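Local atomic coordinates of thiol peroxidase (Aquifex aeolicus, PDB entry 2YZH), a protein that probably reduces hydrogen peroxide and organic hydroperoxides to water and alcohols at the expense of thioredoxin, protecting the cell against oxidative stress. Residues D[52-57]-D[119-124]; D[61-66]-D[132-137]; D[85-90]-D[112-117]. All coordinates share one frame; numbering follows the deposited sequence.

Contact 1 of 3, residues D[52-57]-D[119-124]; sequences IITVPS and YGVLIG
Thr-54, which meets Val-121 through its methyl, has its hydroxyl OG1 gripped from another quarter: it bonds to the carbonyl O of Ala-133 and, more weakly, to the N of Ala-135. The buried oxygen is thus satisfied by the chain entering the neighbouring strand. With chi1 at 59°, OG1 sits between the backbone N and the carbonyl carbon, and CG2 is left anti to the carbonyl carbon, where it meets Val-121 CG2 tip to tip at 4.2 Å. Threonine suits the place because one branch bonds the backbone of residues 133-135 and the other packs on a valine. Two residues earlier, Ile-52 crosses Tyr-119 at about a right angle. Its outermost methyl, CD1, comes to 3.6 Å from Tyr-119 OH and 4.1 Å from CZ, meeting the phenol end of the ring obliquely. That hydroxyl is tied to Pro-28 O, while the Tyr-119 ring also makes an edge-to-face stack with Phe-137. Ile-52 and Thr-54, alternate residues of strand 49-54, thus pack against the connection that leads into strand 135-139. They do so from one face of an inner strand of the thioredoxin-fold sheet, the strand that leads on to the helix of Cys-63.

Contact 2 of 3, residues D[61-66]-D[132-137]; sequences PVCETE and LARAVF
Cys-63 in the first turn of helix 61-73 and Arg-134 just ahead of strand 135-139 lie with their CA atoms 8.5 Å apart, the nearest pair of CA atoms between the two segments. The setting is that of a peroxiredoxin active site on a thioredoxin fold: Cys-63, the predicted site of the sulfenic acid intermediate, belongs to the family's Pro-x-x-x-Thr-x-x-Cys signature, and an arginine from just before strand 135-139 reaches across to it. Arg-134 leaves its backbone with CG anti to N (chi1 -163°), and a bend at chi3 swings the guanidinium round to the helix. Its two terminal nitrogens then fork onto the sulfur: NH1 donates to Cys-63 SG over 3.3 Å in the guanidinium plane, and NH2 adds a weak bond of 3.5 Å. NH1 also forms a salt bridge with Glu-66 OE1 at 2.9 Å. OE1 alone carries the bridge, and the carboxylate and guanidinium planes stand 75° apart, unlike a coplanar two-pronged pairing. Val-62 lays CG1 over one face of the guanidinium, toward its rim, 3.4 Å from NH2; a branched apolar residue suits this flat surface. NH2 has a further partner in Ile-154 O. A leucine in place of Arg-134 would probably leave the buried Glu-66 carboxylate without its countercharge and Cys-63 SG without the two N-H groups of the guanidinium. Within the helix, Pro-61, at home in a first turn, has a carbonyl O that takes two donors from opposite faces of its plane: Thr-65 N at 3.0 Å and Thr-65 OG1 at 3.1 Å.

Contact 3 of 3, residues D[85-90]-D[112-117]; sequences VSMDLP and RYRDME
This is a buried, apolar contact at the end of strand 80-86, where Val-85 and the turn residue Met-87 pack against Met-116 and Arg-114 in the loop that follows strand 106-109. Val-85 carries CG1 anti to its backbone N (chi1 -178°), which sends that methyl to Met-116 CG at 3.8 Å, the two side chains crossing at a slant. Met-116 is bent at both chi2 and chi3, a flexible unbranched chain that fits itself against the sheet, where it also touches Ile-52 and Thr-54. Met-87 is bent likewise, and its methyl CE comes up against the methylenes of Arg-114, 3.6 Å from CG and 3.7 Å from CD. Arginine serves here through its methylenes, while its charged end reaches on toward Glu-117 in a long salt bridge.

The turn carrying Met-87 is held by its neighbours. Ser-86 OG accepts from Asp-88 N at 3.1 Å, which makes an ST turn, and donates to Asp-88 OD2 from above the carboxylate plane; Ser-57 OG and Leu-58 N hold Asp-88 further. Leu-89 then occupies the N-cap of helix 90-100, and Met-87 and Asp-88 also meet Leu-89 of the second subunit. The side chain of Met-87 lies about 10 Å from that of Cys-63, the predicted active-site cysteine. Placed at the end of a central strand and packed on the second subunit, the contact is consistent with the A-type dimer interface of Tpx peroxiredoxins.

Following the chain, residues 52-57 run from strand 49-54 into the loop after it, and residues 61-66 open the next helix; both wait for partners beyond position 118. The chain runs on through strand 80-86, helix 90-100 and strand 106-109, and contact 3 closes first, bringing 112-117 back to 85-90. Contact 1 closes next, at 119-124, and contact 2 last, at 132-137. Contact 3 is nested within both larger loops, whereas contacts 1 and 2 cross. Together they bind strands 49-54, 80-86 and 135-139 of one sheet to helix 61-73 and to the long connection after strand 106-109. Leu-132 packs on Met-87 and Met-116, joining contacts 2 and 3, and backbone bonding between Ile-53 and Val-85 joins contacts 1 and 3.

Contact 1 of 3, residues D[52-57]-D[119-124]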
loop_
_atom_site.group_PDB
_atom_site.type_symbol
_atom_site.label_atom_id
_atom_site.label_comp_id
_atom_site.label_asym_id
_atom_site.label_seq_id
_atom_site.Cartn_x
_atom_site.Cartn_y
_atom_site.Cartn_z
ATOM N N ILE D 52 15.217 -12.414 -12.719
ATOM C CA ILE D 52 14.379 -12.137 -11.563
ATOM C C ILE D 52 13.423 -13.308 -11.387
ATOM O O ILE D 52 12.608 -13.594 -12.260
ATOM C CB ILE D 52 13.588 -10.835 -11.773
ATOM C CG1 ILE D 52 14.564 -9.679 -12.009
ATOM C CG2 ILE D 52 12.702 -10.554 -10.569
ATOM C CD1 ILE D 52 13.893 -8.374 -12.392
ATOM N N ILE D 53 13.538 -13.979 -10.248
ATOM C CA ILE D 53 12.724 -15.142 -9.941
ATOM C C ILE D 53 11.784 -14.815 -8.789
ATOM O O ILE D 53 12.233 -14.524 -7.686
ATOM C CB ILE D 53 13.639 -16.325 -9.534
ATOM C CG1 ILE D 53 14.629 -16.610 -10.671
ATOM C CG2 ILE D 53 12.800 -17.551 -9.182
ATOM C CD1 ILE D 53 15.790 -17.516 -10.290
ATOM N N THR D 54 10.480 -14.850 -9.036
ATOM C CA THR D 54 9.545 -14.551 -7.961
ATOM C C THR D 54 8.963 -15.824 -7.372
ATOM O O THR D 54 8.703 -16.794 -8.085
ATOM C CB THR D 54 8.396 -13.633 -8.438
ATOM O OG1 THR D 54 7.679 -14.263 -9.510
ATOM C CG2 THR D 54 8.959 -12.288 -8.915
ATOM N N VAL D 55 8.799 -15.826 -6.056
ATOM C CA VAL D 55 8.232 -16.968 -5.358
ATOM C C VAL D 55 7.319 -16.491 -4.233
ATOM O O VAL D 55 7.469 -15.384 -3.712
ATOM C CB VAL D 55 9.333 -17.897 -4.746
ATOM C CG1 VAL D 55 10.295 -18.361 -5.834
ATOM C CG2 VAL D 55 10.091 -17.171 -3.633
ATOM N N PRO D 56 6.340 -17.320 -3.861
ATOM C CA PRO D 56 5.399 -16.992 -2.790
ATOM C C PRO D 56 6.114 -16.784 -1.453
ATOM O O PRO D 56 5.895 -15.787 -0.774
ATOM C CB PRO D 56 4.473 -18.206 -2.770
ATOM C CG PRO D 56 4.431 -18.605 -4.202
ATOM C CD PRO D 56 5.882 -18.497 -4.622
ATOM N N SER D 57 6.972 -17.727 -1.075
ATOM C CA SER D 57 7.692 -17.612 0.190
ATOM C C SER D 57 8.806 -18.635 0.343
ATOM O O SER D 57 8.599 -19.832 0.130
ATOM C CB SER D 57 6.731 -17.770 1.366
ATOM O OG SER D 57 7.439 -17.765 2.599
ATOM N N TYR D 119 5.176 -6.141 -12.326
ATOM C CA TYR D 119 5.528 -7.245 -13.208
ATOM C C TYR D 119 4.336 -8.164 -13.449
ATOM O O TYR D 119 4.458 -9.195 -14.114
ATOM C CB TYR D 119 6.701 -8.048 -12.631
ATOM C CG TYR D 119 8.065 -7.446 -12.927
ATOM C CD1 TYR D 119 8.498 -6.288 -12.284
ATOM C CD2 TYR D 119 8.917 -8.035 -13.864
ATOM C CE1 TYR D 119 9.750 -5.730 -12.567
ATOM C CE2 TYR D 119 10.165 -7.485 -14.153
ATOM C CZ TYR D 119 10.575 -6.334 -13.502
ATOM O OH TYR D 119 11.807 -5.789 -13.799
ATOM N N GLY D 120 3.184 -7.789 -12.899
ATOM C CA GLY D 120 1.981 -8.580 -13.084
ATOM C C GLY D 120 1.945 -9.915 -12.362
ATOM O O GLY D 120 1.208 -10.814 -12.770
ATOM N N VAL D 121 2.718 -10.053 -11.289
ATOM C CA VAL D 121 2.741 -11.309 -10.551
ATOM C C VAL D 121 2.156 -11.229 -9.141
ATOM O O VAL D 121 2.249 -12.186 -8.375
ATOM C CB VAL D 121 4.176 -11.900 -10.501
ATOM C CG1 VAL D 121 4.627 -12.265 -11.911
ATOM C CG2 VAL D 121 5.143 -10.905 -9.888
ATOM N N LEU D 122 1.542 -10.101 -8.794
ATOM C CA LEU D 122 0.923 -9.976 -7.475
ATOM C C LEU D 122 -0.421 -10.704 -7.522
ATOM O O LEU D 122 -1.262 -10.403 -8.373
ATOM C CB LEU D 122 0.688 -8.503 -7.121
ATOM C CG LEU D 122 0.033 -8.273 -5.756
ATOM C CD1 LEU D 122 0.978 -8.734 -4.652
ATOM C CD2 LEU D 122 -0.312 -6.798 -5.590
ATOM N N ILE D 123 -0.619 -11.660 -6.617
ATOM C CA ILE D 123 -1.864 -12.426 -6.571
ATOM C C ILE D 123 -2.986 -11.538 -6.041
ATOM O O ILE D 123 -2.854 -10.922 -4.984
ATOM C CB ILE D 123 -1.684 -13.695 -5.692
ATOM C CG1 ILE D 123 -0.640 -14.605 -6.345
ATOM C CG2 ILE D 123 -3.003 -14.459 -5.551
ATOM C CD1 ILE D 123 -0.137 -15.733 -5.457
ATOM N N GLY D 124 -4.082 -11.470 -6.796
ATOM C CA GLY D 124 -5.206 -10.624 -6.427
ATOM C C GLY D 124 -6.404 -11.268 -5.747
ATOM O O GLY D 124 -7.365 -10.573 -5.417
#

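Contact 2 of 3, residues D[61-66]-D[132-137]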
loop_
_atom_site.group_PDB
_atom_site.type_symbol
_atom_site.label_atom_id
_atom_site.label_comp_id
_atom_site.label_asym_id
_atom_site.label_seq_id
_atom_site.Cartn_x
_atom_site.Cartn_y
_atom_site.Cartn_z
ATOM N N PRO D 61 8.347 -25.421 1.291
ATOM C CA PRO D 61 9.154 -26.448 0.623
ATOM C C PRO D 61 9.426 -26.237 -0.864
ATOM O O PRO D 61 10.569 -26.340 -1.308
ATOM C CB PRO D 61 8.360 -27.729 0.883
ATOM C CG PRO D 61 7.738 -27.463 2.208
ATOM C CD PRO D 61 7.243 -26.043 2.042
ATOM N N VAL D 62 8.385 -25.948 -1.636
ATOM C CA VAL D 62 8.548 -25.754 -3.073
ATOM C C VAL D 62 9.480 -24.595 -3.423
ATOM O O VAL D 62 10.352 -24.730 -4.281
ATOM C CB VAL D 62 7.188 -25.531 -3.764
ATOM C CG1 VAL D 62 7.389 -25.252 -5.250
ATOM C CG2 VAL D 62 6.315 -26.766 -3.576
ATOM N N CYS D 63 9.297 -23.459 -2.762
ATOM C CA CYS D 63 10.138 -22.299 -3.036
ATOM C C CYS D 63 11.587 -22.553 -2.603
ATOM O O CYS D 63 12.524 -22.089 -3.247
ATOM C CB CYS D 63 9.571 -21.065 -2.326
ATOM S SG CYS D 63 7.857 -20.653 -2.805
ATOM N N GLU D 64 11.768 -23.288 -1.511
ATOM C CA GLU D 64 13.111 -23.595 -1.030
ATOM C C GLU D 64 13.825 -24.470 -2.052
ATOM O O GLU D 64 14.995 -24.248 -2.365
ATOM C CB GLU D 64 13.046 -24.310 0.322
ATOM C CG GLU D 64 12.600 -23.411 1.460
ATOM C CD GLU D 64 12.500 -24.143 2.786
ATOM O OE1 GLU D 64 12.213 -23.481 3.808
ATOM O OE2 GLU D 64 12.704 -25.374 2.806
ATOM N N THR D 65 13.107 -25.460 -2.574
ATOM C CA THR D 65 13.646 -26.373 -3.575
ATOM C C THR D 65 14.003 -25.628 -4.856
ATOM O O THR D 65 15.060 -25.861 -5.456
ATOM C CB THR D 65 12.621 -27.482 -3.914
ATOM O OG1 THR D 65 12.458 -28.337 -2.778
ATOM C CG2 THR D 65 13.086 -28.300 -5.107
ATOM N N GLU D 66 13.117 -24.730 -5.277
ATOM C CA GLU D 66 13.351 -23.959 -6.491
ATOM C C GLU D 66 14.604 -23.097 -6.341
ATOM O O GLU D 66 15.448 -23.053 -7.234
ATOM C CB GLU D 66 12.155 -23.055 -6.789
ATOM C CG GLU D 66 12.224 -22.408 -8.161
ATOM C CD GLU D 66 11.205 -21.298 -8.348
ATOM O OE1 GLU D 66 10.138 -21.346 -7.705
ATOM O OE2 GLU D 66 11.473 -20.387 -9.155
ATOM N N LEU D 132 3.429 -13.028 -3.994
ATOM C CA LEU D 132 3.869 -13.091 -5.385
ATOM C C LEU D 132 3.707 -14.487 -5.979
ATOM O O LEU D 132 3.935 -15.491 -5.297
ATOM C CB LEU D 132 5.342 -12.662 -5.506
ATOM C CG LEU D 132 5.711 -11.262 -5.006
ATOM C CD1 LEU D 132 7.138 -10.943 -5.440
ATOM C CD2 LEU D 132 4.745 -10.224 -5.582
ATOM N N ALA D 133 3.298 -14.547 -7.247
ATOM C CA ALA D 133 3.145 -15.829 -7.932
ATOM C C ALA D 133 4.531 -16.305 -8.367
ATOM O O ALA D 133 5.496 -15.533 -8.365
ATOM C CB ALA D 133 2.234 -15.680 -9.146
ATOM N N ARG D 134 4.627 -17.577 -8.746
ATOM C CA ARG D 134 5.900 -18.156 -9.157
ATOM C C ARG D 134 6.171 -17.850 -10.624
ATOM O O ARG D 134 5.469 -18.335 -11.518
ATOM C CB ARG D 134 5.873 -19.669 -8.919
ATOM C CG ARG D 134 7.238 -20.348 -8.919
ATOM C CD ARG D 134 7.085 -21.852 -8.669
ATOM N NE ARG D 134 6.277 -22.136 -7.481
ATOM C CZ ARG D 134 6.661 -21.889 -6.232
ATOM N NH1 ARG D 134 7.852 -21.352 -5.994
ATOM N NH2 ARG D 134 5.850 -22.165 -5.221
ATOM N N ALA D 135 7.191 -17.036 -10.872
ATOM C CA ALA D 135 7.530 -16.662 -12.235
ATOM C C ALA D 135 9.017 -16.399 -12.401
ATOM O O ALA D 135 9.758 -16.298 -11.420
ATOM C CB ALA D 135 6.748 -15.422 -12.638
ATOM N N VAL D 136 9.439 -16.294 -13.654
ATOM C CA VAL D 136 10.826 -16.016 -13.985
ATOM C C VAL D 136 10.879 -15.014 -15.117
ATOM O O VAL D 136 10.161 -15.142 -16.106
ATOM C CB VAL D 136 11.582 -17.282 -14.427
ATOM C CG1 VAL D 136 13.026 -16.916 -14.790
ATOM C CG2 VAL D 136 11.570 -18.307 -13.314
ATOM N N PHE D 137 11.730 -14.006 -14.957
ATOM C CA PHE D 137 11.904 -12.973 -15.962
ATOM C C PHE D 137 13.386 -12.877 -16.250
ATOM O O PHE D 137 14.201 -13.030 -15.350
ATOM C CB PHE D 137 11.441 -11.611 -15.431
ATOM C CG PHE D 137 9.993 -11.566 -15.063
ATOM C CD1 PHE D 137 9.025 -11.348 -16.033
ATOM C CD2 PHE D 137 9.595 -11.790 -13.748
ATOM C CE1 PHE D 137 7.669 -11.359 -15.703
ATOM C CE2 PHE D 137 8.246 -11.804 -13.410
ATOM C CZ PHE D 137 7.283 -11.588 -14.392
#

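Contact 3 of 3, residues D[85-90]-D[112-117]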
loop_
_atom_site.group_PDB
_atom_site.type_symbol
_atom_site.label_atom_id
_atom_site.label_comp_id
_atom_site.label_asym_id
_atom_site.label_seq_id
_atom_site.Cartn_x
_atom_site.Cartn_y
_atom_site.Cartn_z
ATOM N N VAL D 85 13.010 -13.091 -5.582
ATOM C CA VAL D 85 12.207 -12.104 -4.859
ATOM C C VAL D 85 10.892 -12.632 -4.298
ATOM O O VAL D 85 10.172 -13.361 -4.976
ATOM C CB VAL D 85 11.882 -10.902 -5.775
ATOM C CG1 VAL D 85 11.089 -9.843 -5.004
ATOM C CG2 VAL D 85 13.171 -10.309 -6.320
ATOM N N SER D 86 10.580 -12.246 -3.066
ATOM C CA SER D 86 9.335 -12.665 -2.425
ATOM C C SER D 86 8.892 -11.599 -1.435
ATOM O O SER D 86 9.595 -10.605 -1.213
ATOM C CB SER D 86 9.530 -13.979 -1.671
ATOM O OG SER D 86 10.196 -13.742 -0.444
ATOM N N MET D 87 7.728 -11.808 -0.831
ATOM C CA MET D 87 7.214 -10.862 0.143
ATOM C C MET D 87 7.691 -11.206 1.554
ATOM O O MET D 87 7.260 -10.584 2.515
ATOM C CB MET D 87 5.680 -10.831 0.109
ATOM C CG MET D 87 5.095 -10.282 -1.187
ATOM S SD MET D 87 5.722 -8.633 -1.575
ATOM C CE MET D 87 4.597 -7.591 -0.654
ATOM N N ASP D 88 8.568 -12.198 1.676
ATOM C CA ASP D 88 9.109 -12.582 2.987
ATOM C C ASP D 88 9.866 -11.380 3.533
ATOM O O ASP D 88 10.461 -10.639 2.757
ATOM C CB ASP D 88 10.135 -13.714 2.863
ATOM C CG ASP D 88 9.537 -15.011 2.367
ATOM O OD1 ASP D 88 8.617 -15.531 3.026
ATOM O OD2 ASP D 88 10.000 -15.510 1.322
ATOM N N LEU D 89 9.855 -11.180 4.848
ATOM C CA LEU D 89 10.626 -10.074 5.410
ATOM C C LEU D 89 12.080 -10.498 5.296
ATOM O O LEU D 89 12.381 -11.692 5.230
ATOM C CB LEU D 89 10.305 -9.841 6.891
ATOM C CG LEU D 89 8.978 -9.203 7.285
ATOM C CD1 LEU D 89 9.017 -8.901 8.777
ATOM C CD2 LEU D 89 8.748 -7.908 6.491
ATOM N N PRO D 90 13.004 -9.527 5.265
ATOM C CA PRO D 90 14.435 -9.825 5.161
ATOM C C PRO D 90 14.918 -10.781 6.262
ATOM O O PRO D 90 15.820 -11.584 6.043
ATOM C CB PRO D 90 15.081 -8.443 5.276
ATOM C CG PRO D 90 14.054 -7.546 4.642
ATOM C CD PRO D 90 12.763 -8.072 5.235
ATOM N N ARG D 112 8.618 -3.816 1.277
ATOM C CA ARG D 112 8.531 -2.379 1.468
ATOM C C ARG D 112 7.705 -1.583 0.476
ATOM O O ARG D 112 6.909 -0.738 0.883
ATOM C CB ARG D 112 9.944 -1.796 1.573
ATOM C CG ARG D 112 9.997 -0.319 1.923
ATOM C CD ARG D 112 11.414 0.062 2.340
ATOM N NE ARG D 112 11.706 -0.398 3.697
ATOM C CZ ARG D 112 12.934 -0.579 4.176
ATOM N NH1 ARG D 112 13.991 -0.344 3.405
ATOM N NH2 ARG D 112 13.107 -0.985 5.428
ATOM N N TYR D 113 7.868 -1.862 -0.811
ATOM C CA TYR D 113 7.146 -1.116 -1.832
ATOM C C TYR D 113 6.259 -1.983 -2.716
ATOM O O TYR D 113 5.437 -1.466 -3.475
ATOM C CB TYR D 113 8.149 -0.370 -2.704
ATOM C CG TYR D 113 8.993 0.626 -1.945
ATOM C CD1 TYR D 113 8.424 1.777 -1.395
ATOM C CD2 TYR D 113 10.366 0.432 -1.794
ATOM C CE1 TYR D 113 9.212 2.718 -0.714
ATOM C CE2 TYR D 113 11.155 1.360 -1.119
ATOM C CZ TYR D 113 10.573 2.496 -0.585
ATOM O OH TYR D 113 11.360 3.413 0.076
ATOM N N ARG D 114 6.431 -3.295 -2.608
ATOM C CA ARG D 114 5.666 -4.244 -3.409
ATOM C C ARG D 114 5.723 -3.830 -4.872
ATOM O O ARG D 114 4.704 -3.799 -5.574
ATOM C CB ARG D 114 4.209 -4.317 -2.934
ATOM C CG ARG D 114 3.484 -5.567 -3.430
ATOM C CD ARG D 114 2.122 -5.755 -2.760
ATOM N NE ARG D 114 1.151 -4.750 -3.188
ATOM C CZ ARG D 114 -0.105 -4.697 -2.752
ATOM N NH1 ARG D 114 -0.537 -5.590 -1.870
ATOM N NH2 ARG D 114 -0.931 -3.763 -3.204
ATOM N N ASP D 115 6.929 -3.516 -5.335
ATOM C CA ASP D 115 7.122 -3.098 -6.718
ATOM C C ASP D 115 6.886 -4.217 -7.721
ATOM O O ASP D 115 6.638 -3.946 -8.890
ATOM C CB ASP D 115 8.534 -2.538 -6.927
ATOM C CG ASP D 115 8.653 -1.084 -6.499
ATOM O OD1 ASP D 115 7.694 -0.321 -6.737
ATOM O OD2 ASP D 115 9.704 -0.704 -5.946
ATOM N N MET D 116 6.958 -5.473 -7.285
ATOM C CA MET D 116 6.754 -6.558 -8.234
ATOM C C MET D 116 5.331 -6.589 -8.787
ATOM O O MET D 116 5.032 -7.361 -9.697
ATOM C CB MET D 116 7.146 -7.907 -7.620
ATOM C CG MET D 116 8.650 -8.024 -7.349
ATOM S SD MET D 116 9.695 -7.493 -8.759
ATOM C CE MET D 116 9.472 -8.860 -9.921
ATOM N N GLU D 117 4.449 -5.755 -8.238
ATOM C CA GLU D 117 3.087 -5.674 -8.764
ATOM C C GLU D 117 3.235 -5.177 -10.203
ATOM O O GLU D 117 2.406 -5.471 -11.074
ATOM C CB GLU D 117 2.247 -4.650 -7.982
ATOM C CG GLU D 117 0.823 -4.492 -8.533
ATOM C CD GLU D 117 0.043 -3.357 -7.885
ATOM O OE1 GLU D 117 0.224 -3.119 -6.672
ATOM O OE2 GLU D 117 -0.768 -2.713 -8.587
#